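Long-range contact in Lmo2349 protein (Listeria monocytogenes, PDB 4GVO), which probably binds L-cystine or a related amino acid outside the cell and delivers it to an ABC transporter for uptake: residues A[102-114]-A[183-195]. Sequence-based numbering, arbitrary orientation.
Sequences TVLDSNNSINSTK and AIKEKVVGDVLSN
Val103 and Lys187 pair as a hydrogen-bonded antiparallel couple between strands 102-104 and 186-189, whose short axes run at 136° to each other. Val103 N donates to Lys187 O (2.9 Å) and Lys187 N returns a bond to Val103 O (2.8 Å). Past the strand end, Asp105 N still bonds to Lys185 O. There the chain folds into a type I turn, Leu104 to Asn107, and Lys187 lies against it. Its CG sits between the backbone N and the carbonyl carbon (chi1 73°), and the rest of the chain is extended, crossing Asp105 at about a right angle. Lys187 NZ donates to Asp105 O and to Asn108 OD1, both at 2.8 Å. The ammonium group thus ties the turn to the loop after it. The Asp105 carboxylate does not touch NZ; its OD1 takes a water that also donates to Glu186 O.

Further along, Val189 CG1 meets Val103 CG2 (3.7 Å), and Val189 CG2 lies against Ile110 O. Gly190 CA lies against Asn111, its C-H on Asn111 O (3.5 Å) and Asn111 OD1 also near. Asn111 O sits where a CB would point, and the positive phi also suits glycine. Beyond this corner, methyls of Thr113 and Leu193 meet tip to tip, CG2 to CD2 at 4.0 Å. On the other side of the sheet from Lys187, Thr102 CG2, anti to its own N, lies beside Glu186 OE1 (3.5 Å); the Glu186 side chain also touches helix 156-162. This is an antiparallel pairing of strands 95-104 and 186-189, followed by a type I turn, within one lobe of a family 3 solute-binding protein, away from the ligand pocket.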
loop_
_atom_site.group_PDB
_atom_site.type_symbol
_atom_site.label_atom_id
_atom_site.label_comp_id
_atom_site.label_asym_id
_atom_site.label_seq_id
_atom_site.Cartn_x
_atom_site.Cartn_y
_atom_site.Cartn_z
ATOM N N THR A 102 -11.521 -7.285 -6.552
ATOM C CA THR A 102 -12.449 -6.264 -6.099
ATOM C C THR A 102 -13.260 -5.847 -7.330
ATOM O O THR A 102 -12.721 -5.644 -8.406
ATOM C CB THR A 102 -11.665 -5.099 -5.491
ATOM O OG1 THR A 102 -11.014 -5.551 -4.298
ATOM C CG2 THR A 102 -12.597 -3.928 -5.132
ATOM N N VAL A 103 -14.579 -5.783 -7.159
ATOM C CA VAL A 103 -15.518 -5.543 -8.245
ATOM C C VAL A 103 -16.570 -4.513 -7.831
ATOM O O VAL A 103 -16.665 -4.127 -6.676
ATOM C CB VAL A 103 -16.209 -6.862 -8.646
ATOM C CG1 VAL A 103 -15.196 -7.874 -9.210
ATOM C CG2 VAL A 103 -16.996 -7.438 -7.457
ATOM N N LEU A 104 -17.349 -4.042 -8.797
ATOM C CA LEU A 104 -18.564 -3.268 -8.458
ATOM C C LEU A 104 -19.477 -4.090 -7.554
ATOM O O LEU A 104 -19.620 -5.298 -7.719
ATOM C CB LEU A 104 -19.320 -2.969 -9.696
ATOM C CG LEU A 104 -18.980 -1.864 -10.558
ATOM C CD1 LEU A 104 -20.149 -1.819 -11.587
ATOM C CD2 LEU A 104 -18.855 -0.549 -9.780
ATOM N N ASP A 105 -20.132 -3.436 -6.612
ATOM C CA ASP A 105 -20.954 -4.146 -5.655
ATOM C C ASP A 105 -22.055 -4.975 -6.327
ATOM O O ASP A 105 -22.419 -6.043 -5.830
ATOM C CB ASP A 105 -21.567 -3.159 -4.660
ATOM C CG ASP A 105 -22.291 -3.851 -3.569
ATOM O OD1 ASP A 105 -21.632 -4.388 -2.659
ATOM O OD2 ASP A 105 -23.536 -3.883 -3.653
ATOM N N SER A 106 -22.533 -4.509 -7.481
ATOM C CA SER A 106 -23.611 -5.227 -8.212
ATOM C C SER A 106 -23.118 -6.486 -8.951
ATOM O O SER A 106 -23.919 -7.271 -9.475
ATOM C CB SER A 106 -24.290 -4.265 -9.212
ATOM O OG SER A 106 -23.355 -3.797 -10.162
ATOM N N ASN A 107 -21.802 -6.631 -9.088
ATOM C CA ASN A 107 -21.244 -7.693 -9.955
ATOM C C ASN A 107 -21.010 -8.965 -9.145
ATOM O O ASN A 107 -20.227 -8.956 -8.182
ATOM C CB ASN A 107 -19.957 -7.202 -10.578
ATOM C CG ASN A 107 -19.422 -8.102 -11.681
ATOM O OD1 ASN A 107 -20.013 -9.157 -11.974
ATOM N ND2 ASN A 107 -18.299 -7.690 -12.288
ATOM N N ASN A 108 -21.733 -10.028 -9.488
ATOM C CA ASN A 108 -21.553 -11.338 -8.896
ATOM C C ASN A 108 -21.006 -12.373 -9.869
ATOM O O ASN A 108 -21.045 -13.581 -9.608
ATOM C CB ASN A 108 -22.871 -11.783 -8.301
ATOM C CG ASN A 108 -23.289 -10.862 -7.162
ATOM O OD1 ASN A 108 -22.558 -10.759 -6.182
ATOM N ND2 ASN A 108 -24.443 -10.196 -7.285
ATOM N N SER A 109 -20.460 -11.888 -10.981
ATOM C CA SER A 109 -19.986 -12.801 -12.017
ATOM C C SER A 109 -18.596 -13.369 -11.783
ATOM O O SER A 109 -18.185 -14.342 -12.428
ATOM C CB SER A 109 -20.073 -12.148 -13.378
ATOM O OG SER A 109 -19.094 -11.137 -13.580
ATOM N N ILE A 110 -17.884 -12.789 -10.818
ATOM C CA ILE A 110 -16.479 -13.166 -10.551
ATOM C C ILE A 110 -16.302 -13.586 -9.072
ATOM O O ILE A 110 -16.683 -12.859 -8.162
ATOM C CB ILE A 110 -15.559 -11.945 -10.831
ATOM C CG1 ILE A 110 -15.575 -11.586 -12.288
ATOM C CG2 ILE A 110 -14.142 -12.196 -10.353
ATOM C CD1 ILE A 110 -15.129 -10.171 -12.646
ATOM N N ASN A 111 -15.747 -14.772 -8.882
ATOM C CA ASN A 111 -15.299 -15.229 -7.592
ATOM C C ASN A 111 -13.864 -15.698 -7.728
ATOM O O ASN A 111 -12.982 -15.056 -7.205
ATOM C CB ASN A 111 -16.258 -16.280 -7.002
ATOM C CG ASN A 111 -15.895 -16.590 -5.564
ATOM O OD1 ASN A 111 -14.851 -17.133 -5.319
ATOM N ND2 ASN A 111 -16.658 -16.039 -4.623
ATOM N N SER A 112 -13.619 -16.788 -8.433
ATOM C CA SER A 112 -12.279 -17.261 -8.730
ATOM C C SER A 112 -11.619 -16.352 -9.765
ATOM O O SER A 112 -12.277 -15.766 -10.620
ATOM C CB SER A 112 -12.399 -18.638 -9.376
ATOM O OG SER A 112 -11.148 -19.176 -9.754
ATOM N N THR A 113 -10.277 -16.349 -9.774
ATOM C CA THR A 113 -9.559 -15.748 -10.888
ATOM C C THR A 113 -9.865 -16.441 -12.212
ATOM O O THR A 113 -9.686 -15.860 -13.276
ATOM C CB THR A 113 -8.060 -15.680 -10.677
ATOM O OG1 THR A 113 -7.594 -16.997 -10.450
ATOM C CG2 THR A 113 -7.715 -14.816 -9.442
ATOM N N LYS A 114 -10.296 -17.693 -12.166
ATOM C CA LYS A 114 -10.688 -18.383 -13.406
ATOM C C LYS A 114 -11.876 -17.651 -14.068
ATOM O O LYS A 114 -11.998 -17.667 -15.296
ATOM C CB LYS A 114 -11.034 -19.855 -13.147
ATOM C CG LYS A 114 -9.874 -20.702 -12.644
ATOM C CD LYS A 114 -10.298 -22.128 -12.296
ATOM C CE LYS A 114 -9.176 -22.816 -11.585
ATOM N NZ LYS A 114 -7.972 -22.819 -12.459
ATOM N N ALA A 183 -19.967 7.389 -4.729
ATOM C CA ALA A 183 -21.102 6.808 -5.462
ATOM C C ALA A 183 -20.761 5.440 -6.039
ATOM O O ALA A 183 -21.654 4.612 -6.208
ATOM C CB ALA A 183 -21.569 7.756 -6.574
ATOM N N ILE A 184 -19.470 5.185 -6.303
ATOM C CA ILE A 184 -19.054 3.925 -6.897
ATOM C C ILE A 184 -18.763 3.003 -5.710
ATOM O O ILE A 184 -17.749 3.195 -5.019
ATOM C CB ILE A 184 -17.782 4.084 -7.794
ATOM C CG1 ILE A 184 -17.990 5.203 -8.845
ATOM C CG2 ILE A 184 -17.364 2.710 -8.398
ATOM C CD1 ILE A 184 -16.682 5.787 -9.386
ATOM N N LYS A 185 -19.619 2.024 -5.459
ATOM C CA LYS A 185 -19.357 1.033 -4.372
ATOM C C LYS A 185 -18.644 -0.180 -4.920
ATOM O O LYS A 185 -19.078 -0.793 -5.904
ATOM C CB LYS A 185 -20.668 0.600 -3.717
ATOM C CG LYS A 185 -21.545 1.722 -3.196
ATOM C CD LYS A 185 -20.883 2.602 -2.141
ATOM C CE LYS A 185 -21.925 3.613 -1.645
ATOM N NZ LYS A 185 -21.392 4.486 -0.573
ATOM N N GLU A 186 -17.568 -0.542 -4.241
ATOM C CA GLU A 186 -16.777 -1.712 -4.573
ATOM C C GLU A 186 -16.925 -2.740 -3.495
ATOM O O GLU A 186 -17.324 -2.458 -2.362
ATOM C CB GLU A 186 -15.321 -1.326 -4.672
ATOM C CG GLU A 186 -15.037 -0.381 -5.824
ATOM C CD GLU A 186 -13.589 0.061 -5.893
ATOM O OE1 GLU A 186 -12.771 -0.451 -5.116
ATOM O OE2 GLU A 186 -13.269 1.006 -6.660
ATOM N N LYS A 187 -16.646 -3.982 -3.844
ATOM C CA LYS A 187 -16.628 -5.079 -2.843
ATOM C C LYS A 187 -15.494 -6.046 -3.180
ATOM O O LYS A 187 -15.207 -6.278 -4.358
ATOM C CB LYS A 187 -17.983 -5.784 -2.734
ATOM C CG LYS A 187 -18.321 -6.665 -3.903
ATOM C CD LYS A 187 -19.675 -7.318 -3.738
ATOM C CE LYS A 187 -20.025 -8.103 -4.989
ATOM N NZ LYS A 187 -21.443 -8.536 -4.916
ATOM N N VAL A 188 -14.899 -6.641 -2.143
ATOM C CA VAL A 188 -13.976 -7.763 -2.352
ATOM C C VAL A 188 -14.777 -9.031 -2.613
ATOM O O VAL A 188 -15.900 -9.216 -2.085
ATOM C CB VAL A 188 -13.000 -7.953 -1.141
ATOM C CG1 VAL A 188 -12.098 -6.729 -1.002
ATOM C CG2 VAL A 188 -13.732 -8.262 0.163
ATOM N N VAL A 189 -14.221 -9.899 -3.448
ATOM C CA VAL A 189 -14.830 -11.184 -3.777
ATOM C C VAL A 189 -13.744 -12.239 -3.758
ATOM O O VAL A 189 -12.571 -11.954 -3.966
ATOM C CB VAL A 189 -15.574 -11.191 -5.124
ATOM C CG1 VAL A 189 -16.786 -10.265 -5.076
ATOM C CG2 VAL A 189 -14.668 -10.851 -6.284
ATOM N N GLY A 190 -14.130 -13.486 -3.578
ATOM C CA GLY A 190 -13.205 -14.561 -3.793
ATOM C C GLY A 190 -12.205 -14.725 -2.677
ATOM O O GLY A 190 -12.324 -14.169 -1.560
ATOM N N ASP A 191 -11.164 -15.470 -3.015
ATOM C CA ASP A 191 -10.170 -15.865 -2.022
ATOM C C ASP A 191 -9.091 -14.816 -1.861
ATOM O O ASP A 191 -8.870 -13.975 -2.758
ATOM C CB ASP A 191 -9.580 -17.203 -2.389
ATOM C CG ASP A 191 -10.623 -18.351 -2.316
ATOM O OD1 ASP A 191 -11.634 -18.216 -1.569
ATOM O OD2 ASP A 191 -10.413 -19.331 -3.039
ATOM N N VAL A 192 -8.432 -14.841 -0.724
ATOM C CA VAL A 192 -7.250 -14.002 -0.521
ATOM C C VAL A 192 -6.108 -14.527 -1.399
ATOM O O VAL A 192 -5.724 -15.693 -1.309
ATOM C CB VAL A 192 -6.873 -13.958 0.954
ATOM C CG1 VAL A 192 -5.554 -13.201 1.203
ATOM C CG2 VAL A 192 -7.973 -13.353 1.779
ATOM N N LEU A 193 -5.614 -13.650 -2.289
ATOM C CA LEU A 193 -4.625 -13.983 -3.294
ATOM C C LEU A 193 -3.206 -13.728 -2.839
ATOM O O LEU A 193 -2.280 -14.250 -3.453
ATOM C CB LEU A 193 -4.903 -13.199 -4.574
ATOM C CG LEU A 193 -6.301 -13.389 -5.215
ATOM C CD1 LEU A 193 -6.462 -12.409 -6.382
ATOM C CD2 LEU A 193 -6.589 -14.843 -5.589
ATOM N N SER A 194 -3.046 -12.936 -1.793
ATOM C CA SER A 194 -1.750 -12.621 -1.217
ATOM C C SER A 194 -2.025 -12.090 0.186
ATOM O O SER A 194 -2.995 -11.358 0.376
ATOM C CB SER A 194 -1.073 -11.534 -2.075
ATOM O OG SER A 194 0.152 -11.062 -1.471
ATOM N N ASN A 195 -1.156 -12.429 1.136
ATOM C CA ASN A 195 -1.324 -12.004 2.518
ATOM C C ASN A 195 -0.001 -11.465 3.104
ATOM O O ASN A 195 0.395 -11.835 4.207
ATOM C CB ASN A 195 -1.889 -13.125 3.402
ATOM C CG ASN A 195 -2.418 -12.603 4.726
ATOM O OD1 ASN A 195 -2.739 -11.406 4.868
ATOM N ND2 ASN A 195 -2.462 -13.464 5.712
HETATM O O HOH W 1 -19.742 -2.885 -1.223
HETATM O O HOH W 2 -10.401 -15.052 -6.257
HETATM O O HOH W 3 -11.996 -17.540 -5.161
#